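Glucosidase (Croceicoccus marinus, PDB 5Z3K) is a beta-glucosidase of glycoside hydrolase family 39 from a deep-sea bacterium and probably hydrolyses O-glycosidic bonds. Local coordinates at residues A[199-204]-A[240-245]; A[226-231]-A[405-410]; A[232-237]-A[266-271]. All blocks are in the same frame, centred on the assembly; numbering follows the deposited sequence.

Contact 1: residues A[199-204]-A[240-245]; sequences FPLNEG and RTIAAE
A backbone hydrogen bond of 2.9 Å from Asn202 N to Phe199 O closes the type I beta turn whose two central residues, Pro200 and Leu201, rest on Ile242 and Glu245 of the helix. No hydrogen bond crosses between 199-204 and 240-245, and the join is made by methyl and methylene groups. Ile242 offers a different branch to each turn residue. Its CG2 meets the CB-CG side of the proline, 3.7 Å from Pro200 CG, the two side chains meeting at about a right angle. Its CD1, at the end of the longer branch, meets Leu201 CD1 at 3.6 Å. The leucine forks over the helix: while CD1 takes the isoleucine, CD2 comes down on the Glu245 chain, 3.5 Å from Glu245 CG. That chain bends at its second torsion (chi2 64°), which takes the carboxylate away from the methyl and leaves CB and CG facing it.

The turn belongs to the loop after the fifth strand of the TIM barrel, 191-197, and the helix, 238-252, follows the sixth. Trp228 of that sixth strand lies against both Pro200 and Ile242, and Pro410 against both Leu201 and Ile242. With no hydrogen bond between the segments, the fit probably rests mainly on apolar packing and shape, and the charge of Glu245 has no partner in the turn.

Contact 2: residues A[226-231]-A[405-410]; sequences WMWYGD and MSLNVP
Trp228 brings the outer carbons of its six-membered ring against Leu407, Asn408, Val409 and Pro410, and it buries far more surface here than any other residue. Three consecutive ring carbons do the touching. CZ3 meets Leu407 CD1 at 3.7 Å, and CZ2, two atoms along the ring, meets Pro410 CD at 3.6 Å. Between them, CH2 faces the backbone carbonyl of Asn408, whose O lies near the ring plane, 3.5 Å from Trp228 CH2. A carbonyl oxygen placed there faces the slightly positive hydrogens of the aromatic rim, which is probably weakly favourable. Val409 adds its CG1 at 4.0 Å from Trp228 CH2, the valine and tryptophan side chains meeting at about a right angle.

The indole reaches these partners because its CG stands anti to the backbone N (chi1 -164°), which swings the ring out from strand 223-229. This is the sixth strand of the (beta/alpha)8 barrel, and Trp228 points to its outer side, where Ile242 of helix 238-252 also packs on the ring. The facing segment contains strand 405-408, half of a two-stranded antiparallel sheet with 391-394, so the contact fastens an addition to the barrel onto the barrel wall.

Leu407 holds CG in the crowded position between its backbone N and carbonyl carbon (chi1 74°); its CD1 approaches the ring obliquely, and the side chain also packs on Phe392 and Phe394 of the partner strand. Pro410 comes at the indole from the opposite direction, leading with CD. At the pyrrole side of the ring, Trp228 NE1 is hydrogen-bonded to Asp238 OD2, which, with the packing, should limit rotation of the indole, while Asn408 turns its amide away and bonds through ND2 to Leu201 O.

Contact 3: residues A[232-237]-A[266-271]; sequences NSRDPM and SMTGIP
Arg234 crosses selenomethionine Met267 at about a right angle and brings its guanidinium group over Thr268. At the root, CB stays 4.8 Å from Met267 SE, and CG keeps a similar distance. The chain bends at chi2 (-49°) and again at chi3 (-125°), and these bends bring the outer half down onto its neighbours. CD is the first atom to arrive, 4.0 Å from Met267 CG. NE goes closer, at 3.6 Å from the terminal methyl CE of Met267, which approaches the guanidinium obliquely. CZ lies 4.1 Å from Thr268 CG2, and this methyl sits over the centre of one guanidinium face. Of the two terminal nitrogens, NH2 still touches Met267 CE at 4.0 Å, whereas NH1 donates a hydrogen bond to Asp231 O, just ahead of the segment.

The backbone around the arginine is tightly organised. Ser233 OG accepts from Asp235 N at 2.9 Å, an ST turn that spans Arg234, whose own backbone is left-handed. Asp235 then caps the approach to helix 238-252: its OD1 takes Met237 N at 3.0 Å, from above the carboxylate plane, and its OD2 forms a salt bridge with Arg413. Thus the loops after the sixth and seventh barrel strands pack together before their helices begin.

Shortening Arg234 to an alanine takes away NH1 and the guanidinium plane, which is likely to leave Asp231 O without this donor and a gap beside Met267 CE and Thr268 CG2. No hydrogen bond links 232-237 with 266-271. The cation uses its flat face and aliphatic stem across the contact and its NH1 for the Asp231 carbonyl, so towards 266-271 the arginine serves for van der Waals packing.

In the fold
All three contacts gather round the sixth barrel strand, 223-229, and what follows it. Contacts 2 and 3 are buried; contact 1 is only partly so, with Glu245 exposed at its border. Contacts 1 and 2, with centres about 8 Å apart, share the layer outside the barrel, and Asn408 ties them with bonds to Asn202 and Leu201. Contact 3 is nested in the chain loop closed by contact 2, and Asp231 joins the two through Gly269 N. None has a hydrogen bond between its own segments: aliphatic groups pack in contact 1, the outer carbons of an indole in contact 2, and a guanidinium face in contact 3.

Contact 1: residues A[199-204]-A[240-245]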
ATOM      1  N   PHE A 199     -14.213  -6.980   3.087  1.00 16.00           N
ATOM      2  CA  PHE A 199     -15.107  -6.382   4.080  1.00 20.63           C
ATOM      3  C   PHE A 199     -14.633  -6.766   5.480  1.00 17.05           C
ATOM      4  O   PHE A 199     -15.270  -7.586   6.158  1.00 17.66           O
ATOM      5  CB  PHE A 199     -16.549  -6.833   3.839  1.00 20.51           C
ATOM      6  CG  PHE A 199     -17.047  -6.562   2.439  1.00 22.68           C
ATOM      7  CD1 PHE A 199     -16.688  -5.403   1.772  1.00 19.17           C
ATOM      8  CD2 PHE A 199     -17.878  -7.462   1.800  1.00 22.70           C
ATOM      9  CE1 PHE A 199     -17.142  -5.146   0.495  1.00 23.91           C
ATOM     10  CE2 PHE A 199     -18.339  -7.213   0.527  1.00 22.98           C
ATOM     11  CZ  PHE A 199     -17.973  -6.055  -0.129  1.00 26.78           C
ATOM     12  N   PRO A 200     -13.525  -6.173   5.956  1.00 19.01           N
ATOM     13  CA  PRO A 200     -12.864  -6.699   7.168  1.00 18.21           C
ATOM     14  C   PRO A 200     -13.635  -6.507   8.463  1.00 16.61           C
ATOM     15  O   PRO A 200     -13.236  -7.103   9.470  1.00 16.73           O
ATOM     16  CB  PRO A 200     -11.538  -5.928   7.216  1.00 18.81           C
ATOM     17  CG  PRO A 200     -11.809  -4.672   6.441  1.00 19.10           C
ATOM     18  CD  PRO A 200     -12.754  -5.075   5.342  1.00 17.91           C
ATOM     19  N   LEU A 201     -14.688  -5.691   8.497  1.00 17.24           N
ATOM     20  CA  LEU A 201     -15.533  -5.617   9.684  1.00 18.45           C
ATOM     21  C   LEU A 201     -16.801  -6.457   9.539  1.00 21.03           C
ATOM     22  O   LEU A 201     -17.760  -6.253  10.291  1.00 22.86           O
ATOM     23  CB  LEU A 201     -15.900  -4.166  10.009  1.00 20.08           C
ATOM     24  CG  LEU A 201     -14.754  -3.180  10.277  1.00 21.69           C
ATOM     25  CD1 LEU A 201     -15.293  -1.798  10.643  1.00 17.22           C
ATOM     26  CD2 LEU A 201     -13.812  -3.705  11.358  1.00 14.69           C
ATOM     27  N   ASN A 202     -16.826  -7.388   8.587  1.00 17.79           N
ATOM     28  CA  ASN A 202     -17.974  -8.261   8.350  1.00 19.60           C
ATOM     29  C   ASN A 202     -17.576  -9.693   8.680  1.00 22.57           C
ATOM     30  O   ASN A 202     -16.605 -10.212   8.122  1.00 23.01           O
ATOM     31  CB  ASN A 202     -18.451  -8.175   6.898  1.00 24.03           C
ATOM     32  CG  ASN A 202     -19.281  -6.932   6.620  1.00 25.06           C
ATOM     33  OD1 ASN A 202     -18.769  -5.821   6.612  1.00 24.71           O
ATOM     34  ND2 ASN A 202     -20.573  -7.122   6.369  1.00 26.98           N
ATOM     35  N   GLU A 203     -18.328 -10.337   9.572  1.00 26.66           N
ATOM     36  CA  GLU A 203     -18.100 -11.754   9.815  1.00 25.75           C
ATOM     37  C   GLU A 203     -18.498 -12.551   8.580  1.00 19.20           C
ATOM     38  O   GLU A 203     -19.364 -12.143   7.805  1.00 24.31           O
ATOM     39  CB  GLU A 203     -18.885 -12.227  11.040  1.00 25.99           C
ATOM     40  CG  GLU A 203     -20.380 -12.268  10.819  1.00 34.44           C
ATOM     41  CD  GLU A 203     -21.149 -12.573  12.093  1.00 37.38           C
ATOM     42  OE1 GLU A 203     -20.514 -12.958  13.100  1.00 37.08           O
ATOM     43  OE2 GLU A 203     -22.388 -12.425  12.083  1.00 49.24           O
ATOM     44  N   GLY A 204     -17.839 -13.689   8.375  1.00 23.93           N
ATOM     45  CA  GLY A 204     -18.102 -14.467   7.188  1.00 22.10           C
ATOM     46  C   GLY A 204     -17.135 -15.606   6.956  1.00 18.75           C
ATOM     47  O   GLY A 204     -16.157 -15.797   7.689  1.00 20.56           O
ATOM     48  N   ARG A 240      -5.863   2.827  10.718  1.00 12.88           N
ATOM     49  CA  ARG A 240      -5.477   2.424  12.071  1.00 16.97           C
ATOM     50  C   ARG A 240      -6.648   1.774  12.791  1.00 15.08           C
ATOM     51  O   ARG A 240      -6.497   0.715  13.418  1.00 16.32           O
ATOM     52  CB  ARG A 240      -4.981   3.629  12.875  1.00 11.16           C
ATOM     53  CG  ARG A 240      -4.655   3.262  14.315  1.00 13.43           C
ATOM     54  CD  ARG A 240      -4.483   4.495  15.189  1.00 16.97           C
ATOM     55  NE  ARG A 240      -3.348   5.315  14.768  1.00 13.79           N
ATOM     56  CZ  ARG A 240      -3.015   6.464  15.359  1.00 18.37           C
ATOM     57  NH1 ARG A 240      -3.736   6.911  16.389  1.00 15.46           N
ATOM     58  NH2 ARG A 240      -1.974   7.162  14.928  1.00 14.77           N
ATOM     59  N   THR A 241      -7.827   2.397  12.703  1.00 13.32           N
ATOM     60  CA  THR A 241      -9.021   1.864  13.366  1.00 17.24           C
ATOM     61  C   THR A 241      -9.343   0.451  12.887  1.00 15.76           C
ATOM     62  O   THR A 241      -9.612  -0.440  13.702  1.00 17.43           O
ATOM     63  CB  THR A 241     -10.215   2.789  13.133  1.00 17.86           C
ATOM     64  OG1 THR A 241      -9.909   4.088  13.644  1.00 19.04           O
ATOM     65  CG2 THR A 241     -11.474   2.255  13.833  1.00 20.66           C
ATOM     66  N   ILE A 242      -9.322   0.220  11.570  1.00 12.91           N
ATOM     67  CA  ILE A 242      -9.670  -1.117  11.082  1.00 14.28           C
ATOM     68  C   ILE A 242      -8.620  -2.135  11.512  1.00 14.49           C
ATOM     69  O   ILE A 242      -8.950  -3.253  11.935  1.00 16.32           O
ATOM     70  CB  ILE A 242      -9.852  -1.126   9.552  1.00 15.68           C
ATOM     71  CG1 ILE A 242     -10.867  -0.071   9.101  1.00 15.59           C
ATOM     72  CG2 ILE A 242     -10.286  -2.517   9.083  1.00 14.81           C
ATOM     73  CD1 ILE A 242     -12.238  -0.252   9.695  1.00 17.10           C
ATOM     74  N   ALA A 243      -7.337  -1.770  11.413  1.00 12.64           N
ATOM     75  CA  ALA A 243      -6.270  -2.715  11.718  1.00 13.34           C
ATOM     76  C   ALA A 243      -6.357  -3.192  13.159  1.00 14.09           C
ATOM     77  O   ALA A 243      -6.060  -4.355  13.451  1.00 14.48           O
ATOM     78  CB  ALA A 243      -4.901  -2.078  11.457  1.00 15.20           C
ATOM     79  N   ALA A 244      -6.745  -2.305  14.074  1.00 16.06           N
ATOM     80  CA  ALA A 244      -6.897  -2.713  15.466  1.00 17.47           C
ATOM     81  C   ALA A 244      -7.944  -3.810  15.595  1.00 15.77           C
ATOM     82  O   ALA A 244      -7.730  -4.807  16.298  1.00 18.06           O
ATOM     83  CB  ALA A 244      -7.257  -1.504  16.336  1.00 17.71           C
ATOM     84  N   GLU A 245      -9.070  -3.660  14.896  1.00 15.12           N
ATOM     85  CA  GLU A 245     -10.126  -4.663  14.968  1.00 18.93           C
ATOM     86  C   GLU A 245      -9.690  -5.974  14.323  1.00 21.62           C
ATOM     87  O   GLU A 245      -9.965  -7.058  14.854  1.00 19.73           O
ATOM     88  CB  GLU A 245     -11.397  -4.128  14.312  1.00 17.25           C
ATOM     89  CG  GLU A 245     -12.546  -5.114  14.329  1.00 30.99           C
ATOM     90  CD  GLU A 245     -12.999  -5.447  15.738  1.00 37.74           C
ATOM     91  OE1 GLU A 245     -12.678  -4.669  16.666  1.00 36.13           O
ATOM     92  OE2 GLU A 245     -13.674  -6.487  15.914  1.00 37.12           O
TER

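Contact 2: residues A[226-231]-A[405-410]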
ATOM      1  N   TRP A 226      -6.014  -7.836   3.904  1.00 12.48           N
ATOM      2  CA  TRP A 226      -7.338  -7.221   3.926  1.00 13.46           C
ATOM      3  C   TRP A 226      -7.248  -5.856   3.258  1.00 17.17           C
ATOM      4  O   TRP A 226      -6.157  -5.364   2.963  1.00 13.82           O
ATOM      5  CB  TRP A 226      -7.868  -7.091   5.366  1.00 13.73           C
ATOM      6  CG  TRP A 226      -6.897  -6.414   6.289  1.00 13.70           C
ATOM      7  CD1 TRP A 226      -5.790  -6.971   6.854  1.00 18.40           C
ATOM      8  CD2 TRP A 226      -6.937  -5.052   6.744  1.00 12.64           C
ATOM      9  NE1 TRP A 226      -5.134  -6.044   7.628  1.00 14.51           N
ATOM     10  CE2 TRP A 226      -5.813  -4.855   7.572  1.00 14.08           C
ATOM     11  CE3 TRP A 226      -7.801  -3.978   6.518  1.00 12.13           C
ATOM     12  CZ2 TRP A 226      -5.545  -3.630   8.202  1.00 12.48           C
ATOM     13  CZ3 TRP A 226      -7.526  -2.758   7.136  1.00 13.20           C
ATOM     14  CH2 TRP A 226      -6.405  -2.599   7.964  1.00 14.11           C
HETATM   15  N   MSE A 227      -8.411  -5.237   3.036  1.00 11.71           N
HETATM   16  CA  MSE A 227      -8.458  -3.944   2.332  1.00 17.54           C
HETATM   17  C   MSE A 227      -9.333  -2.923   3.045  1.00 15.83           C
HETATM   18  O   MSE A 227     -10.203  -3.289   3.836  1.00 17.18           O
HETATM   19  CB  MSE A 227      -8.958  -4.129   0.899  1.00 19.77           C
HETATM   20  CG  MSE A 227     -10.476  -3.999   0.685  1.00 19.04           C
HETATM   21 SE   MSE A 227     -10.794  -4.331  -1.235  0.71 28.81          SE
HETATM   22  CE  MSE A 227      -9.742  -5.922  -1.146  1.00 22.27           C
ATOM     23  N   TRP A 228      -9.109  -1.644   2.754  1.00 15.19           N
ATOM     24  CA  TRP A 228      -9.966  -0.590   3.283  1.00 13.53           C
ATOM     25  C   TRP A 228      -9.875   0.649   2.398  1.00 15.29           C
ATOM     26  O   TRP A 228      -8.791   1.015   1.944  1.00 14.58           O
ATOM     27  CB  TRP A 228      -9.613  -0.213   4.724  1.00 16.98           C
ATOM     28  CG  TRP A 228     -10.745   0.553   5.300  1.00 17.58           C
ATOM     29  CD1 TRP A 228     -10.821   1.900   5.501  1.00 16.98           C
ATOM     30  CD2 TRP A 228     -12.016   0.014   5.674  1.00 13.60           C
ATOM     31  NE1 TRP A 228     -12.064   2.230   6.011  1.00 16.89           N
ATOM     32  CE2 TRP A 228     -12.815   1.088   6.112  1.00 13.80           C
ATOM     33  CE3 TRP A 228     -12.553  -1.277   5.680  1.00 12.83           C
ATOM     34  CZ2 TRP A 228     -14.124   0.907   6.557  1.00 16.92           C
ATOM     35  CZ3 TRP A 228     -13.848  -1.453   6.123  1.00 20.35           C
ATOM     36  CH2 TRP A 228     -14.615  -0.367   6.564  1.00 20.14           C
ATOM     37  N   TYR A 229     -11.020   1.292   2.169  1.00 13.75           N
ATOM     38  CA  TYR A 229     -11.094   2.538   1.423  1.00 15.75           C
ATOM     39  C   TYR A 229     -11.821   3.588   2.252  1.00 16.03           C
ATOM     40  O   TYR A 229     -12.689   3.262   3.064  1.00 18.53           O
ATOM     41  CB  TYR A 229     -11.839   2.371   0.095  1.00 16.64           C
ATOM     42  CG  TYR A 229     -11.272   1.336  -0.838  1.00 18.87           C
ATOM     43  CD1 TYR A 229     -10.069   1.550  -1.502  1.00 22.10           C
ATOM     44  CD2 TYR A 229     -11.953   0.146  -1.072  1.00 22.22           C
ATOM     45  CE1 TYR A 229      -9.553   0.600  -2.377  1.00 17.99           C
ATOM     46  CE2 TYR A 229     -11.449  -0.806  -1.937  1.00 28.68           C
ATOM     47  CZ  TYR A 229     -10.252  -0.576  -2.586  1.00 26.38           C
ATOM     48  OH  TYR A 229      -9.762  -1.534  -3.446  1.00 31.07           O
ATOM     49  N   GLY A 230     -11.493   4.855   2.009  1.00 15.30           N
ATOM     50  CA  GLY A 230     -12.115   5.942   2.752  1.00 15.06           C
ATOM     51  C   GLY A 230     -13.354   6.552   2.116  1.00 16.45           C
ATOM     52  O   GLY A 230     -13.698   7.692   2.431  1.00 17.35           O
ATOM     53  N   ASP A 231     -14.034   5.821   1.218  1.00 14.89           N
ATOM     54  CA  ASP A 231     -15.101   6.436   0.426  1.00 17.19           C
ATOM     55  C   ASP A 231     -16.181   7.047   1.304  1.00 17.97           C
ATOM     56  O   ASP A 231     -16.666   8.146   1.025  1.00 21.51           O
ATOM     57  CB  ASP A 231     -15.745   5.414  -0.510  1.00 16.63           C
ATOM     58  CG  ASP A 231     -14.815   4.961  -1.591  1.00 18.21           C
ATOM     59  OD1 ASP A 231     -14.029   4.045  -1.308  1.00 20.89           O
ATOM     60  OD2 ASP A 231     -14.871   5.510  -2.711  1.00 18.76           O
HETATM   61  N   MSE A 405     -24.395  -3.565  -2.843  1.00 44.51           N
HETATM   62  CA  MSE A 405     -23.631  -4.220  -1.786  1.00 40.51           C
HETATM   63  C   MSE A 405     -23.550  -3.373  -0.512  1.00 32.38           C
HETATM   64  O   MSE A 405     -23.876  -2.184  -0.520  1.00 32.69           O
HETATM   65  CB  MSE A 405     -22.222  -4.551  -2.280  1.00 41.61           C
HETATM   66  CG  MSE A 405     -22.185  -5.538  -3.438  1.00 49.81           C
HETATM   67 SE   MSE A 405     -20.656  -6.722  -3.301  0.66 40.00          SE
HETATM   68  CE  MSE A 405     -21.120  -7.576  -1.618  1.00 36.94           C
ATOM     69  N   SER A 406     -23.106  -3.997   0.576  1.00 33.80           N
ATOM     70  CA  SER A 406     -23.049  -3.329   1.869  1.00 40.64           C
ATOM     71  C   SER A 406     -21.942  -3.935   2.722  1.00 36.27           C
ATOM     72  O   SER A 406     -21.664  -5.135   2.646  1.00 37.94           O
ATOM     73  CB  SER A 406     -24.391  -3.428   2.604  1.00 34.33           C
ATOM     74  OG  SER A 406     -24.518  -4.688   3.229  1.00 41.87           O
ATOM     75  N   LEU A 407     -21.315  -3.090   3.542  1.00 30.55           N
ATOM     76  CA  LEU A 407     -20.288  -3.540   4.471  1.00 26.39           C
ATOM     77  C   LEU A 407     -20.387  -2.738   5.760  1.00 25.40           C
ATOM     78  O   LEU A 407     -20.888  -1.611   5.775  1.00 25.05           O
ATOM     79  CB  LEU A 407     -18.878  -3.405   3.875  1.00 23.88           C
ATOM     80  CG  LEU A 407     -18.300  -1.986   3.774  1.00 29.86           C
ATOM     81  CD1 LEU A 407     -16.796  -2.000   3.945  1.00 27.20           C
ATOM     82  CD2 LEU A 407     -18.666  -1.353   2.442  1.00 30.88           C
ATOM     83  N   ASN A 408     -19.896  -3.336   6.846  1.00 22.33           N
ATOM     84  CA  ASN A 408     -19.811  -2.641   8.126  1.00 20.87           C
ATOM     85  C   ASN A 408     -18.664  -1.631   8.104  1.00 27.57           C
ATOM     86  O   ASN A 408     -17.562  -1.938   7.637  1.00 20.80           O
ATOM     87  CB  ASN A 408     -19.617  -3.639   9.263  1.00 21.64           C
ATOM     88  CG  ASN A 408     -20.822  -4.552   9.450  1.00 25.38           C
ATOM     89  OD1 ASN A 408     -21.935  -4.222   9.036  1.00 26.40           O
ATOM     90  ND2 ASN A 408     -20.598  -5.711  10.058  1.00 24.61           N
ATOM     91  N   VAL A 409     -18.931  -0.424   8.599  1.00 21.82           N
ATOM     92  CA  VAL A 409     -17.942   0.654   8.645  1.00 21.59           C
ATOM     93  C   VAL A 409     -17.845   1.105  10.095  1.00 22.79           C
ATOM     94  O   VAL A 409     -18.835   0.998  10.830  1.00 18.97           O
ATOM     95  CB  VAL A 409     -18.333   1.826   7.730  1.00 23.36           C
ATOM     96  CG1 VAL A 409     -18.163   1.461   6.252  1.00 21.37           C
ATOM     97  CG2 VAL A 409     -19.752   2.285   8.027  1.00 23.30           C
ATOM     98  N   PRO A 410     -16.700   1.601  10.555  1.00 22.54           N
ATOM     99  CA  PRO A 410     -16.606   2.066  11.935  1.00 20.07           C
ATOM    100  C   PRO A 410     -17.468   3.298  12.142  1.00 20.86           C
ATOM    101  O   PRO A 410     -17.819   3.992  11.178  1.00 18.55           O
ATOM    102  CB  PRO A 410     -15.111   2.384  12.109  1.00 23.08           C
ATOM    103  CG  PRO A 410     -14.578   2.572  10.736  1.00 20.37           C
ATOM    104  CD  PRO A 410     -15.423   1.737   9.822  1.00 17.54           C
TER

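Contact 3: residues A[232-237]-A[266-271]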
ATOM      1  N   ASN A 232     -16.596   6.339   2.346  1.00 18.01           N
ATOM      2  CA  ASN A 232     -17.744   6.763   3.132  1.00 16.41           C
ATOM      3  C   ASN A 232     -17.352   7.469   4.426  1.00 19.03           C
ATOM      4  O   ASN A 232     -18.225   7.738   5.260  1.00 19.85           O
ATOM      5  CB  ASN A 232     -18.643   5.559   3.426  1.00 16.93           C
ATOM      6  CG  ASN A 232     -20.002   5.966   3.969  1.00 20.42           C
ATOM      7  OD1 ASN A 232     -20.409   5.519   5.040  1.00 22.16           O
ATOM      8  ND2 ASN A 232     -20.690   6.851   3.250  1.00 24.04           N
ATOM      9  N   SER A 233     -16.068   7.786   4.609  1.00 17.78           N
ATOM     10  CA  SER A 233     -15.615   8.497   5.806  1.00 16.22           C
ATOM     11  C   SER A 233     -14.728   9.689   5.460  1.00 18.36           C
ATOM     12  O   SER A 233     -14.715  10.705   6.172  1.00 16.67           O
ATOM     13  CB  SER A 233     -14.851   7.544   6.740  1.00 17.01           C
ATOM     14  OG  SER A 233     -13.496   7.396   6.322  1.00 17.57           O
ATOM     15  N   ARG A 234     -13.983   9.569   4.359  1.00 18.77           N
ATOM     16  CA  ARG A 234     -12.883  10.481   4.026  1.00 17.21           C
ATOM     17  C   ARG A 234     -11.983  10.745   5.231  1.00 13.23           C
ATOM     18  O   ARG A 234     -11.435  11.839   5.362  1.00 14.16           O
ATOM     19  CB  ARG A 234     -13.385  11.815   3.455  1.00 15.51           C
ATOM     20  CG  ARG A 234     -14.367  11.713   2.306  1.00 25.35           C
ATOM     21  CD  ARG A 234     -13.909  10.775   1.228  1.00 22.29           C
ATOM     22  NE  ARG A 234     -13.884  11.455  -0.059  1.00 26.62           N
ATOM     23  CZ  ARG A 234     -14.644  11.131  -1.097  1.00 24.80           C
ATOM     24  NH1 ARG A 234     -15.491  10.118  -1.017  1.00 28.03           N
ATOM     25  NH2 ARG A 234     -14.536  11.812  -2.220  1.00 28.11           N
ATOM     26  N   ASP A 235     -11.827   9.754   6.115  1.00 13.22           N
ATOM     27  CA  ASP A 235     -11.107   9.933   7.377  1.00 12.85           C
ATOM     28  C   ASP A 235      -9.794   9.163   7.306  1.00 12.62           C
ATOM     29  O   ASP A 235      -9.817   7.920   7.263  1.00 12.37           O
ATOM     30  CB  ASP A 235     -11.960   9.442   8.558  1.00 14.45           C
ATOM     31  CG  ASP A 235     -11.348   9.761   9.926  1.00 14.31           C
ATOM     32  OD1 ASP A 235     -10.175  10.192   9.975  1.00 15.54           O
ATOM     33  OD2 ASP A 235     -12.060   9.593  10.962  1.00 15.38           O
ATOM     34  N   PRO A 236      -8.634   9.836   7.291  1.00 13.49           N
ATOM     35  CA  PRO A 236      -7.360   9.102   7.166  1.00 14.60           C
ATOM     36  C   PRO A 236      -7.043   8.238   8.372  1.00 13.58           C
ATOM     37  O   PRO A 236      -6.129   7.403   8.293  1.00 14.05           O
ATOM     38  CB  PRO A 236      -6.319  10.223   6.979  1.00 12.11           C
ATOM     39  CG  PRO A 236      -6.948  11.424   7.637  1.00 15.34           C
ATOM     40  CD  PRO A 236      -8.433  11.294   7.362  1.00 12.96           C
HETATM   41  N   MSE A 237      -7.767   8.406   9.477  1.00 13.58           N
HETATM   42  CA  MSE A 237      -7.594   7.567  10.652  1.00 13.21           C
HETATM   43  C   MSE A 237      -8.105   6.132  10.434  1.00 13.81           C
HETATM   44  O   MSE A 237      -7.693   5.227  11.153  1.00 13.25           O
HETATM   45  CB  MSE A 237      -8.299   8.210  11.862  1.00 13.08           C
HETATM   46  CG  MSE A 237      -7.989   7.565  13.224  1.00 14.22           C
HETATM   47 SE   MSE A 237      -6.070   7.539  13.695  1.00 24.74          SE
HETATM   48  CE  MSE A 237      -5.781   9.452  14.026  1.00 17.85           C
ATOM     49  N   SER A 266      -6.676   3.440   0.099  1.00 11.67           N
ATOM     50  CA  SER A 266      -6.872   4.588  -0.766  1.00 15.79           C
ATOM     51  C   SER A 266      -7.949   5.450  -0.133  1.00 17.27           C
ATOM     52  O   SER A 266      -8.764   4.961   0.650  1.00 14.12           O
ATOM     53  CB  SER A 266      -7.296   4.150  -2.177  1.00 14.89           C
ATOM     54  OG  SER A 266      -7.361   5.265  -3.031  1.00 23.88           O
HETATM   55  N   MSE A 267      -7.962   6.730  -0.486  1.00 13.04           N
HETATM   56  CA  MSE A 267      -9.096   7.531  -0.035  1.00 16.24           C
HETATM   57  C   MSE A 267     -10.379   7.010  -0.656  1.00 16.00           C
HETATM   58  O   MSE A 267     -11.414   7.024  -0.009  1.00 14.87           O
HETATM   59  CB  MSE A 267      -8.953   9.014  -0.360  1.00 12.49           C
HETATM   60  CG  MSE A 267     -10.109   9.805   0.245  1.00 14.21           C
HETATM   61 SE   MSE A 267      -9.843  11.730   0.203  0.77 19.02          SE
HETATM   62  CE  MSE A 267     -10.635  12.066  -1.509  1.00 13.60           C
ATOM     63  N   THR A 268     -10.323   6.561  -1.912  1.00 13.95           N
ATOM     64  CA  THR A 268     -11.514   6.068  -2.594  1.00 18.18           C
ATOM     65  C   THR A 268     -11.206   4.764  -3.317  1.00 18.17           C
ATOM     66  O   THR A 268     -10.114   4.587  -3.866  1.00 15.57           O
ATOM     67  CB  THR A 268     -12.071   7.097  -3.603  1.00 13.71           C
ATOM     68  OG1 THR A 268     -11.215   7.182  -4.745  1.00 16.31           O
ATOM     69  CG2 THR A 268     -12.204   8.484  -2.974  1.00 15.78           C
ATOM     70  N   GLY A 269     -12.170   3.853  -3.301  1.00 15.91           N
ATOM     71  CA  GLY A 269     -12.043   2.610  -4.038  1.00 18.72           C
ATOM     72  C   GLY A 269     -13.259   2.310  -4.888  1.00 24.55           C
ATOM     73  O   GLY A 269     -13.350   1.242  -5.499  1.00 24.70           O
ATOM     74  N   ILE A 270     -14.207   3.239  -4.915  1.00 20.30           N
ATOM     75  CA  ILE A 270     -15.415   3.107  -5.722  1.00 23.92           C
ATOM     76  C   ILE A 270     -15.133   3.726  -7.087  1.00 18.40           C
ATOM     77  O   ILE A 270     -14.747   4.900  -7.149  1.00 19.33           O
ATOM     78  CB  ILE A 270     -16.616   3.780  -5.049  1.00 27.02           C
ATOM     79  CG1 ILE A 270     -17.126   2.906  -3.903  1.00 29.31           C
ATOM     80  CG2 ILE A 270     -17.728   4.026  -6.067  1.00 31.37           C
ATOM     81  CD1 ILE A 270     -18.199   3.560  -3.095  1.00 30.60           C
ATOM     82  N   PRO A 271     -15.310   2.987  -8.186  1.00 21.98           N
ATOM     83  CA  PRO A 271     -14.786   3.440  -9.484  1.00 22.94           C
ATOM     84  C   PRO A 271     -15.469   4.679 -10.040  1.00 26.72           C
ATOM     85  O   PRO A 271     -14.996   5.206 -11.055  1.00 28.66           O
ATOM     86  CB  PRO A 271     -15.011   2.226 -10.397  1.00 23.26           C
ATOM     87  CG  PRO A 271     -16.123   1.468  -9.742  1.00 27.30           C
ATOM     88  CD  PRO A 271     -15.936   1.656  -8.267  1.00 25.82           C
TER